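Local coordinates for nitronate monooxygenase family protein (Pseudomonas aeruginosa, PDB 4QIT) that uses FMN and molecular oxygen to denitrify alkyl nitronates oxidatively, with the toxin propionate 3-nitronate as its best substrate, at residues 98-106 / 314-324; 82-93 / 300-311. The protein carries 1 engineered substitution. One frame throughout, in Å; residues are numbered along the deposited sequence.

Contact 1. Residues 98-106 / 314-324; sequences PLFAEFGAE and ALQTAALARGN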
loop_
_atom_site.group_PDB
_atom_site.type_symbol
_atom_site.label_atom_id
_atom_site.label_comp_id
_atom_site.label_asym_id
_atom_site.label_seq_id
_atom_site.Cartn_x
_atom_site.Cartn_y
_atom_site.Cartn_z
ATOM N N PRO A 98 22.258 16.566 20.767
ATOM C CA PRO A 98 21.617 17.888 20.773
ATOM C C PRO A 98 20.115 17.848 21.067
ATOM O O PRO A 98 19.591 18.797 21.652
ATOM C CB PRO A 98 21.853 18.398 19.346
ATOM C CG PRO A 98 23.059 17.665 18.880
ATOM C CD PRO A 98 22.933 16.300 19.483
ATOM N N LEU A 99 19.434 16.775 20.668
ATOM C CA LEU A 99 18.011 16.627 20.970
ATOM C C LEU A 99 17.765 16.493 22.477
ATOM O O LEU A 99 16.845 17.113 23.033
ATOM C CB LEU A 99 17.428 15.429 20.215
ATOM C CG LEU A 99 17.559 15.523 18.696
ATOM C CD1 LEU A 99 17.117 14.223 18.029
ATOM C CD2 LEU A 99 16.770 16.717 18.164
ATOM N N PHE A 100 18.586 15.689 23.141
ATOM C CA PHE A 100 18.478 15.556 24.589
ATOM C C PHE A 100 18.764 16.896 25.256
ATOM O O PHE A 100 18.089 17.276 26.221
ATOM C CB PHE A 100 19.452 14.495 25.110
ATOM C CG PHE A 100 18.988 13.074 24.903
ATOM C CD1 PHE A 100 18.203 12.447 25.857
ATOM C CD2 PHE A 100 19.348 12.363 23.762
ATOM C CE1 PHE A 100 17.787 11.141 25.682
ATOM C CE2 PHE A 100 18.922 11.052 23.576
ATOM C CZ PHE A 100 18.144 10.443 24.536
ATOM N N ALA A 101 19.747 17.618 24.718
ATOM C CA ALA A 101 20.186 18.886 25.303
ATOM C C ALA A 101 19.109 19.969 25.242
ATOM O O ALA A 101 19.064 20.851 26.106
ATOM C CB ALA A 101 21.481 19.365 24.638
ATOM N N GLU A 102 18.239 19.903 24.234
ATOM C CA GLU A 102 17.087 20.808 24.145
ATOM C C GLU A 102 16.230 20.763 25.407
ATOM O O GLU A 102 15.548 21.737 25.762
ATOM C CB GLU A 102 16.195 20.425 22.958
ATOM C CG GLU A 102 16.717 20.806 21.589
ATOM C CD GLU A 102 15.663 20.621 20.506
ATOM O OE1 GLU A 102 16.032 20.229 19.380
ATOM O OE2 GLU A 102 14.474 20.886 20.787
ATOM N N PHE A 103 16.245 19.611 26.068
ATOM C CA PHE A 103 15.407 19.379 27.232
ATOM C C PHE A 103 16.229 19.277 28.505
ATOM O O PHE A 103 15.751 18.784 29.529
ATOM C CB PHE A 103 14.567 18.130 26.993
ATOM C CG PHE A 103 13.789 18.200 25.719
ATOM C CD1 PHE A 103 12.741 19.103 25.601
ATOM C CD2 PHE A 103 14.124 17.408 24.628
ATOM C CE1 PHE A 103 12.018 19.216 24.425
ATOM C CE2 PHE A 103 13.407 17.507 23.443
ATOM C CZ PHE A 103 12.352 18.411 23.339
ATOM N N GLY A 104 17.467 19.757 28.422
ATOM C CA GLY A 104 18.338 19.855 29.582
ATOM C C GLY A 104 18.847 18.505 30.025
ATOM O O GLY A 104 19.260 18.325 31.173
ATOM N N ALA A 105 18.812 17.544 29.109
ATOM C CA ALA A 105 19.146 16.173 29.451
ATOM C C ALA A 105 20.380 15.692 28.696
ATOM O O ALA A 105 20.825 16.314 27.726
ATOM C CB ALA A 105 17.960 15.257 29.176
ATOM N N GLU A 106 20.927 14.573 29.147
ATOM C CA GLU A 106 21.971 13.890 28.409
ATOM C C GLU A 106 21.409 12.557 27.942
ATOM O O GLU A 106 20.442 12.059 28.528
ATOM C CB GLU A 106 23.197 13.673 29.298
ATOM C CG GLU A 106 23.894 14.958 29.693
ATOM C CD GLU A 106 25.171 14.708 30.465
ATOM O OE1 GLU A 106 25.359 13.574 30.955
ATOM O OE2 GLU A 106 25.989 15.647 30.579
ATOM N N ALA A 314 14.291 6.992 25.934
ATOM C CA ALA A 314 14.988 7.946 26.784
ATOM C C ALA A 314 14.744 9.390 26.337
ATOM O O ALA A 314 14.516 10.266 27.166
ATOM C CB ALA A 314 16.477 7.643 26.813
ATOM N N LEU A 315 14.779 9.636 25.028
ATOM C CA LEU A 315 14.539 10.980 24.514
ATOM C C LEU A 315 13.086 11.395 24.736
ATOM O O LEU A 315 12.810 12.528 25.110
ATOM C CB LEU A 315 14.937 11.062 23.033
ATOM C CG LEU A 315 14.749 12.422 22.364
ATOM C CD1 LEU A 315 15.477 13.536 23.127
ATOM C CD2 LEU A 315 15.210 12.369 20.912
ATOM N N GLN A 316 12.165 10.459 24.520
ATOM C CA GLN A 316 10.754 10.699 24.778
ATOM C C GLN A 316 10.528 11.106 26.227
ATOM O O GLN A 316 9.723 11.997 26.512
ATOM C CB GLN A 316 9.935 9.445 24.443
ATOM C CG GLN A 316 9.815 9.200 22.937
ATOM C CD GLN A 316 9.180 7.861 22.617
ATOM O OE1 GLN A 316 9.144 6.960 23.459
ATOM N NE2 GLN A 316 8.665 7.724 21.398
ATOM N N THR A 317 11.248 10.451 27.135
ATOM C CA THR A 317 11.109 10.714 28.566
ATOM C C THR A 317 11.595 12.121 28.879
ATOM O O THR A 317 10.948 12.859 29.624
ATOM C CB THR A 317 11.875 9.668 29.394
ATOM O OG1 THR A 317 11.303 8.371 29.176
ATOM C CG2 THR A 317 11.799 9.980 30.880
ATOM N N ALA A 318 12.720 12.502 28.288
ATOM C CA ALA A 318 13.274 13.828 28.511
ATOM C C ALA A 318 12.353 14.903 27.934
ATOM O O ALA A 318 12.154 15.956 28.537
ATOM C CB ALA A 318 14.656 13.923 27.911
ATOM N N ALA A 319 11.783 14.638 26.759
ATOM C CA ALA A 319 10.890 15.605 26.138
ATOM C C ALA A 319 9.607 15.743 26.946
ATOM O O ALA A 319 9.132 16.861 27.175
ATOM C CB ALA A 319 10.579 15.205 24.681
ATOM N N LEU A 320 9.056 14.610 27.376
ATOM C CA LEU A 320 7.796 14.585 28.117
ATOM C C LEU A 320 7.943 15.353 29.428
ATOM O O LEU A 320 7.011 16.026 29.876
ATOM C CB LEU A 320 7.365 13.135 28.378
ATOM C CG LEU A 320 5.997 12.897 29.012
ATOM C CD1 LEU A 320 4.947 13.592 28.193
ATOM C CD2 LEU A 320 5.697 11.416 29.076
ATOM N N ALA A 321 9.130 15.281 30.014
ATOM C CA ALA A 321 9.403 15.959 31.286
ATOM C C ALA A 321 9.462 17.483 31.138
ATOM O O ALA A 321 9.571 18.204 32.133
ATOM C CB ALA A 321 10.691 15.434 31.895
ATOM N N ARG A 322 9.408 17.972 29.903
ATOM C CA ARG A 322 9.363 19.410 29.653
ATOM C C ARG A 322 8.090 19.774 28.898
ATOM O O ARG A 322 7.968 20.882 28.363
ATOM C CB ARG A 322 10.593 19.873 28.875
ATOM C CG ARG A 322 11.918 19.672 29.594
ATOM C CD ARG A 322 12.036 20.562 30.837
ATOM N NE ARG A 322 13.373 20.449 31.414
ATOM C CZ ARG A 322 13.702 19.592 32.375
ATOM N NH1 ARG A 322 12.785 18.778 32.893
ATOM N NH2 ARG A 322 14.950 19.554 32.829
ATOM N N GLY A 323 7.146 18.836 28.867
ATOM C CA GLY A 323 5.843 19.052 28.254
ATOM C C GLY A 323 5.850 18.980 26.730
ATOM O O GLY A 323 4.912 19.449 26.070
ATOM N N ASN A 324 6.912 18.400 26.171
ATOM C CA ASN A 324 7.078 18.311 24.719
ATOM C C ASN A 324 6.723 16.914 24.204
ATOM O O ASN A 324 7.295 15.906 24.644
ATOM C CB ASN A 324 8.513 18.694 24.333
ATOM C CG ASN A 324 8.734 18.768 22.822
ATOM O OD1 ASN A 324 8.521 17.793 22.100
ATOM N ND2 ASN A 324 9.192 19.926 22.346
HETATM O O HOH W 1 14.169 16.680 30.400
#
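The Phe103 ring lies flat on the backbone of Ala319, whose CA stands 3.8 Å from the ring centroid and 7° off the normal, while CB of neighbouring Glu102 sits toward the rim of the opposite face. At its edge the ring meets the Asn324 amide, ND2 in the ring plane and 3.6 Å from CZ, with amide and ring planes 70° apart. Phe100 is covered in a similar way: a methyl of Leu315, CD1, rests over the centre of one face at 3.9 Å from the centroid, and Ala314 CB lies at the edge. Leu315 keeps CG anti to its backbone N (chi1 -179°), and its two methyls divide the work, CD1 making a CH-pi contact with the ring face and CD2 packing 3.8 Å from Leu99 CB. Beyond the rings, Ala105 CB touches Ala318 CB at 3.8 Å.

Both segments end their helices in Schellman motifs, with Gly104 and Gly323 as the C-prime residues; the contact joins the C-terminal ends of helices 86-101 and 307-320. No direct hydrogen bond crosses it. Instead, water 1 donates to Phe103 O and Ala318 O, both at 2.8 Å, and lies over one face of the Arg322 guanidinium. Asn324 OD1 bonds Asp326 N. The two helix ends are therefore held by aromatic and aliphatic packing, with a single water bridging the carbonyls.

Contact 2. Residues 82-93 / 300-311; sequences GQADPARERAWL and PPLPDYPFVYDA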
loop_
_atom_site.group_PDB
_atom_site.type_symbol
_atom_site.label_atom_id
_atom_site.label_comp_id
_atom_site.label_asym_id
_atom_site.label_seq_id
_atom_site.Cartn_x
_atom_site.Cartn_y
_atom_site.Cartn_z
ATOM N N GLY A 82 18.044 -9.115 19.138
ATOM C CA GLY A 82 18.870 -7.968 18.822
ATOM C C GLY A 82 20.332 -8.255 19.115
ATOM O O GLY A 82 20.666 -8.931 20.092
ATOM N N GLN A 83 21.200 -7.729 18.264
ATOM C CA GLN A 83 22.638 -7.892 18.450
ATOM C C GLN A 83 23.242 -6.595 18.950
ATOM O O GLN A 83 23.271 -5.592 18.233
ATOM C CB GLN A 83 23.297 -8.347 17.154
ATOM C CG GLN A 83 23.019 -9.818 16.845
ATOM C CD GLN A 83 23.552 -10.270 15.497
ATOM O OE1 GLN A 83 24.587 -9.789 15.025
ATOM N NE2 GLN A 83 22.842 -11.205 14.867
ATOM N N ALA A 84 23.708 -6.617 20.193
ATOM C CA ALA A 84 24.309 -5.445 20.804
ATOM C C ALA A 84 25.551 -5.044 20.015
ATOM O O ALA A 84 26.301 -5.906 19.536
ATOM C CB ALA A 84 24.668 -5.722 22.251
ATOM N N ASP A 85 25.751 -3.737 19.887
ATOM C CA ASP A 85 26.895 -3.165 19.178
ATOM C C ASP A 85 27.234 -1.851 19.867
ATOM O O ASP A 85 26.813 -0.784 19.418
ATOM C CB ASP A 85 26.544 -2.911 17.703
ATOM C CG ASP A 85 27.751 -2.502 16.866
ATOM O OD1 ASP A 85 28.733 -1.948 17.419
ATOM O OD2 ASP A 85 27.713 -2.714 15.633
ATOM N N PRO A 86 27.986 -1.923 20.975
ATOM C CA PRO A 86 28.244 -0.742 21.809
ATOM C C PRO A 86 28.836 0.437 21.037
ATOM O O PRO A 86 28.446 1.572 21.287
ATOM C CB PRO A 86 29.230 -1.267 22.851
ATOM C CG PRO A 86 28.879 -2.720 22.979
ATOM C CD PRO A 86 28.507 -3.159 21.585
ATOM N N ALA A 87 29.748 0.176 20.102
ATOM C CA ALA A 87 30.336 1.261 19.324
ATOM C C ALA A 87 29.286 1.963 18.467
ATOM O O ALA A 87 29.228 3.193 18.430
ATOM C CB ALA A 87 31.475 0.747 18.454
ATOM N N ARG A 88 28.466 1.174 17.776
ATOM C CA ARG A 88 27.417 1.726 16.923
ATOM C C ARG A 88 26.369 2.460 17.761
ATOM O O ARG A 88 25.875 3.520 17.376
ATOM C CB ARG A 88 26.770 0.625 16.075
ATOM C CG ARG A 88 25.850 1.155 14.979
ATOM C CD ARG A 88 25.397 0.065 14.017
ATOM N NE ARG A 88 26.448 -0.336 13.084
ATOM C CZ ARG A 88 26.217 -0.863 11.884
ATOM N NH1 ARG A 88 24.971 -1.039 11.461
ATOM N NH2 ARG A 88 27.229 -1.200 11.097
ATOM N N GLU A 89 26.042 1.892 18.915
ATOM C CA GLU A 89 25.092 2.530 19.823
ATOM C C GLU A 89 25.656 3.829 20.399
ATOM O O GLU A 89 24.939 4.822 20.547
ATOM C CB GLU A 89 24.685 1.545 20.922
ATOM C CG GLU A 89 23.898 0.367 20.357
ATOM C CD GLU A 89 23.999 -0.892 21.185
ATOM O OE1 GLU A 89 24.398 -0.818 22.367
ATOM O OE2 GLU A 89 23.677 -1.971 20.641
ATOM N N ARG A 90 26.952 3.834 20.700
ATOM C CA ARG A 90 27.596 5.039 21.211
ATOM C C ARG A 90 27.519 6.164 20.179
ATOM O O ARG A 90 27.209 7.302 20.520
ATOM C CB ARG A 90 29.053 4.742 21.579
ATOM C CG ARG A 90 29.791 5.885 22.258
ATOM C CD ARG A 90 31.127 5.385 22.787
ATOM N NE ARG A 90 32.013 6.461 23.220
ATOM C CZ ARG A 90 33.138 6.264 23.903
ATOM N NH1 ARG A 90 33.499 5.033 24.240
ATOM N NH2 ARG A 90 33.892 7.296 24.261
ATOM N N ALA A 91 27.785 5.831 18.917
ATOM C CA ALA A 91 27.719 6.814 17.840
ATOM C C ALA A 91 26.295 7.352 17.648
ATOM O O ALA A 91 26.102 8.535 17.344
ATOM C CB ALA A 91 28.259 6.220 16.536
ATOM N N TRP A 92 25.305 6.475 17.820
ATOM C CA TRP A 92 23.913 6.876 17.682
ATOM C C TRP A 92 23.529 7.854 18.792
ATOM O O TRP A 92 22.928 8.899 18.525
ATOM C CB TRP A 92 22.998 5.649 17.692
ATOM C CG TRP A 92 21.583 5.993 17.343
ATOM C CD1 TRP A 92 20.508 6.055 18.189
ATOM C CD2 TRP A 92 21.094 6.335 16.047
ATOM N NE1 TRP A 92 19.379 6.419 17.492
ATOM C CE2 TRP A 92 19.715 6.599 16.171
ATOM C CE3 TRP A 92 21.696 6.452 14.787
ATOM C CZ2 TRP A 92 18.923 6.968 15.083
ATOM C CZ3 TRP A 92 20.910 6.816 13.705
ATOM C CH2 TRP A 92 19.536 7.076 13.860
ATOM N N LEU A 93 23.874 7.507 20.030
ATOM C CA LEU A 93 23.641 8.389 21.169
ATOM C C LEU A 93 24.328 9.747 20.994
ATOM O O LEU A 93 23.726 10.784 21.256
ATOM C CB LEU A 93 24.103 7.713 22.459
ATOM C CG LEU A 93 23.254 6.507 22.868
ATOM C CD1 LEU A 93 23.953 5.678 23.936
ATOM C CD2 LEU A 93 21.896 6.979 23.364
ATOM N N PRO A 300 24.825 8.561 11.492
ATOM C CA PRO A 300 25.641 7.353 11.633
ATOM C C PRO A 300 24.794 6.101 11.428
ATOM O O PRO A 300 23.565 6.197 11.427
ATOM C CB PRO A 300 26.143 7.438 13.079
ATOM C CG PRO A 300 25.080 8.212 13.796
ATOM C CD PRO A 300 24.516 9.183 12.794
ATOM N N PRO A 301 25.437 4.937 11.241
ATOM C CA PRO A 301 24.675 3.706 11.017
ATOM C C PRO A 301 23.711 3.397 12.161
ATOM O O PRO A 301 24.018 3.607 13.340
ATOM C CB PRO A 301 25.765 2.628 10.936
ATOM C CG PRO A 301 26.972 3.362 10.456
ATOM C CD PRO A 301 26.891 4.716 11.107
ATOM N N LEU A 302 22.534 2.901 11.801
ATOM C CA LEU A 302 21.508 2.584 12.785
ATOM C C LEU A 302 21.890 1.356 13.599
ATOM O O LEU A 302 22.246 0.319 13.023
ATOM C CB LEU A 302 20.206 2.287 12.048
ATOM C CG LEU A 302 18.872 2.396 12.776
ATOM C CD1 LEU A 302 18.691 3.798 13.320
ATOM C CD2 LEU A 302 17.738 2.039 11.822
ATOM N N PRO A 303 21.795 1.443 14.941
ATOM C CA PRO A 303 21.910 0.225 15.757
ATOM C C PRO A 303 20.778 -0.770 15.459
ATOM O O PRO A 303 19.843 -0.456 14.717
ATOM C CB PRO A 303 21.794 0.755 17.201
ATOM C CG PRO A 303 22.190 2.208 17.103
ATOM C CD PRO A 303 21.689 2.662 15.763
ATOM N N ASP A 304 20.861 -1.960 16.040
ATOM C CA ASP A 304 19.874 -2.996 15.796
ATOM C C ASP A 304 18.586 -2.693 16.566
ATOM O O ASP A 304 18.581 -1.941 17.542
ATOM C CB ASP A 304 20.461 -4.334 16.243
ATOM C CG ASP A 304 19.839 -5.521 15.550
ATOM O OD1 ASP A 304 19.023 -5.337 14.612
ATOM O OD2 ASP A 304 20.181 -6.661 15.942
ATOM N N TYR A 305 17.484 -3.262 16.099
ATOM C CA TYR A 305 16.270 -3.331 16.895
ATOM C C TYR A 305 16.501 -4.344 18.029
ATOM O O TYR A 305 17.081 -5.396 17.801
ATOM C CB TYR A 305 15.133 -3.799 15.988
ATOM C CG TYR A 305 13.803 -3.983 16.676
ATOM C CD1 TYR A 305 12.921 -2.917 16.837
ATOM C CD2 TYR A 305 13.422 -5.231 17.149
ATOM C CE1 TYR A 305 11.687 -3.094 17.468
ATOM C CE2 TYR A 305 12.207 -5.421 17.786
ATOM C CZ TYR A 305 11.344 -4.353 17.939
ATOM O OH TYR A 305 10.131 -4.565 18.565
ATOM N N PRO A 306 16.035 -4.047 19.254
ATOM C CA PRO A 306 15.252 -2.890 19.677
ATOM C C PRO A 306 16.078 -1.845 20.450
ATOM O O PRO A 306 15.503 -0.984 21.138
ATOM C CB PRO A 306 14.233 -3.537 20.618
ATOM C CG PRO A 306 15.072 -4.568 21.350
ATOM C CD PRO A 306 16.104 -5.058 20.330
ATOM N N PHE A 307 17.408 -1.920 20.353
ATOM C CA PHE A 307 18.271 -0.964 21.036
ATOM C C PHE A 307 17.957 0.472 20.639
ATOM O O PHE A 307 18.004 1.375 21.477
ATOM C CB PHE A 307 19.755 -1.286 20.782
ATOM C CG PHE A 307 20.156 -2.666 21.221
ATOM C CD1 PHE A 307 20.534 -2.906 22.539
ATOM C CD2 PHE A 307 20.156 -3.724 20.318
ATOM C CE1 PHE A 307 20.896 -4.185 22.947
ATOM C CE2 PHE A 307 20.519 -5.001 20.718
ATOM C CZ PHE A 307 20.885 -5.230 22.036
ATOM N N VAL A 308 17.659 0.695 19.360
ATOM C CA VAL A 308 17.262 2.024 18.900
ATOM C C VAL A 308 16.064 2.549 19.684
ATOM O O VAL A 308 16.050 3.709 20.104
ATOM C CB VAL A 308 16.951 2.035 17.391
ATOM C CG1 VAL A 308 16.476 3.418 16.940
ATOM C CG2 VAL A 308 18.177 1.611 16.603
ATOM N N TYR A 309 15.062 1.695 19.898
ATOM C CA TYR A 309 13.888 2.133 20.655
ATOM C C TYR A 309 14.220 2.502 22.103
ATOM O O TYR A 309 13.601 3.394 22.667
ATOM C CB TYR A 309 12.748 1.105 20.583
ATOM C CG TYR A 309 11.381 1.734 20.812
ATOM C CD1 TYR A 309 11.086 2.987 20.294
ATOM C CD2 TYR A 309 10.394 1.076 21.532
ATOM C CE1 TYR A 309 9.847 3.577 20.481
ATOM C CE2 TYR A 309 9.141 1.665 21.729
ATOM C CZ TYR A 309 8.881 2.913 21.193
ATOM O OH TYR A 309 7.652 3.516 21.371
ATOM N N ASP A 310 15.203 1.833 22.696
ATOM C CA ASP A 310 15.639 2.187 24.044
ATOM C C ASP A 310 16.169 3.625 24.063
ATOM O O ASP A 310 15.866 4.391 24.981
ATOM C CB ASP A 310 16.705 1.196 24.518
ATOM C CG ASP A 310 16.996 1.312 26.006
ATOM O OD1 ASP A 310 16.060 1.588 26.788
ATOM O OD2 ASP A 310 18.171 1.128 26.401
ATOM N N ALA A 311 16.930 4.000 23.039
ATOM C CA ALA A 311 17.441 5.363 22.944
ATOM C C ALA A 311 16.286 6.354 22.764
ATOM O O ALA A 311 16.222 7.393 23.429
ATOM C CB ALA A 311 18.459 5.487 21.794
HETATM O O HOH W 2 22.892 -2.649 18.050
HETATM O O HOH W 3 26.115 4.432 14.679
#
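Trp92 and Pro303 interlock at the middle of the contact: the proline ring crosses the indole side chain at about a right angle, its CG 3.6 Å from Trp92 CB and its CD close to Trp92 CG and CD2. Leu302 CD1 lies over one face of the indole, 3.7 Å from the centroid of the six-membered ring. This methyl reaches the indole although the CB of Leu302 points away, because CG is anti to the backbone N (chi1 -159°) and the side chain runs alongside Trp92. Pro300 O meets the indole edge in its plane, and Ala311 CB touches both Trp92 CD1 and Leu93 CD2. Farther along, Pro301 CB sits over the centre of the Arg88 guanidinium, 3.6 Å from CZ, and Leu302 O lies at the guanidinium edge, where NH1 makes a weak hydrogen bond to it.

At the other end, Gly82 packs tightly, its CA 3.3 Å from Tyr305 O, with no side chain between the two backbones. The Phe307 ring has the Gly82 carbonyl carbon at its edge and Ala84 CB 3.8 Å from CZ. Glu89 OE2 stands over its face, the carboxylate and ring planes 19° apart.

Asp304 OD2 takes the Gln83 N-H on its anti side, 2.8 Å away and 16° out of the carboxylate plane, and also pairs with Arg80. Glu89 OE2 accepts from Asp85 N and from water 2, which also links Gln83 O and Asp304 N. The proline-rich 300-306 segment is thus fitted to the N-terminal part of helix 86-101 by shape, while two acidic side chains tie down the backbone of the 82-85 loop; these bonds would probably favour their ionised forms.

Contacts 1 and 2 are two ends of one pairing, that of helices 86-101 and 307-320. Contact 2 joins their N-terminal parts and contact 1 their C-terminal ends; the centres are 19 Å apart, and Phe100 CZ of contact 1 touches Ala311 O of contact 2 at 3.8 Å. Their relation to the flavin site differs. In contact 2, the Tyr305 side chain comes within about 5 Å of bound nitroethane and about 8 Å of FMN, and it packs against His79 and Phe140. Contact 1 lies away from the annotated sites, its centre about 26 Å from that of the chain. The helix pair lies at the periphery of the TIM-barrel protein, and it is the loop before helix 307-320, through Tyr305, that comes near the substrate site.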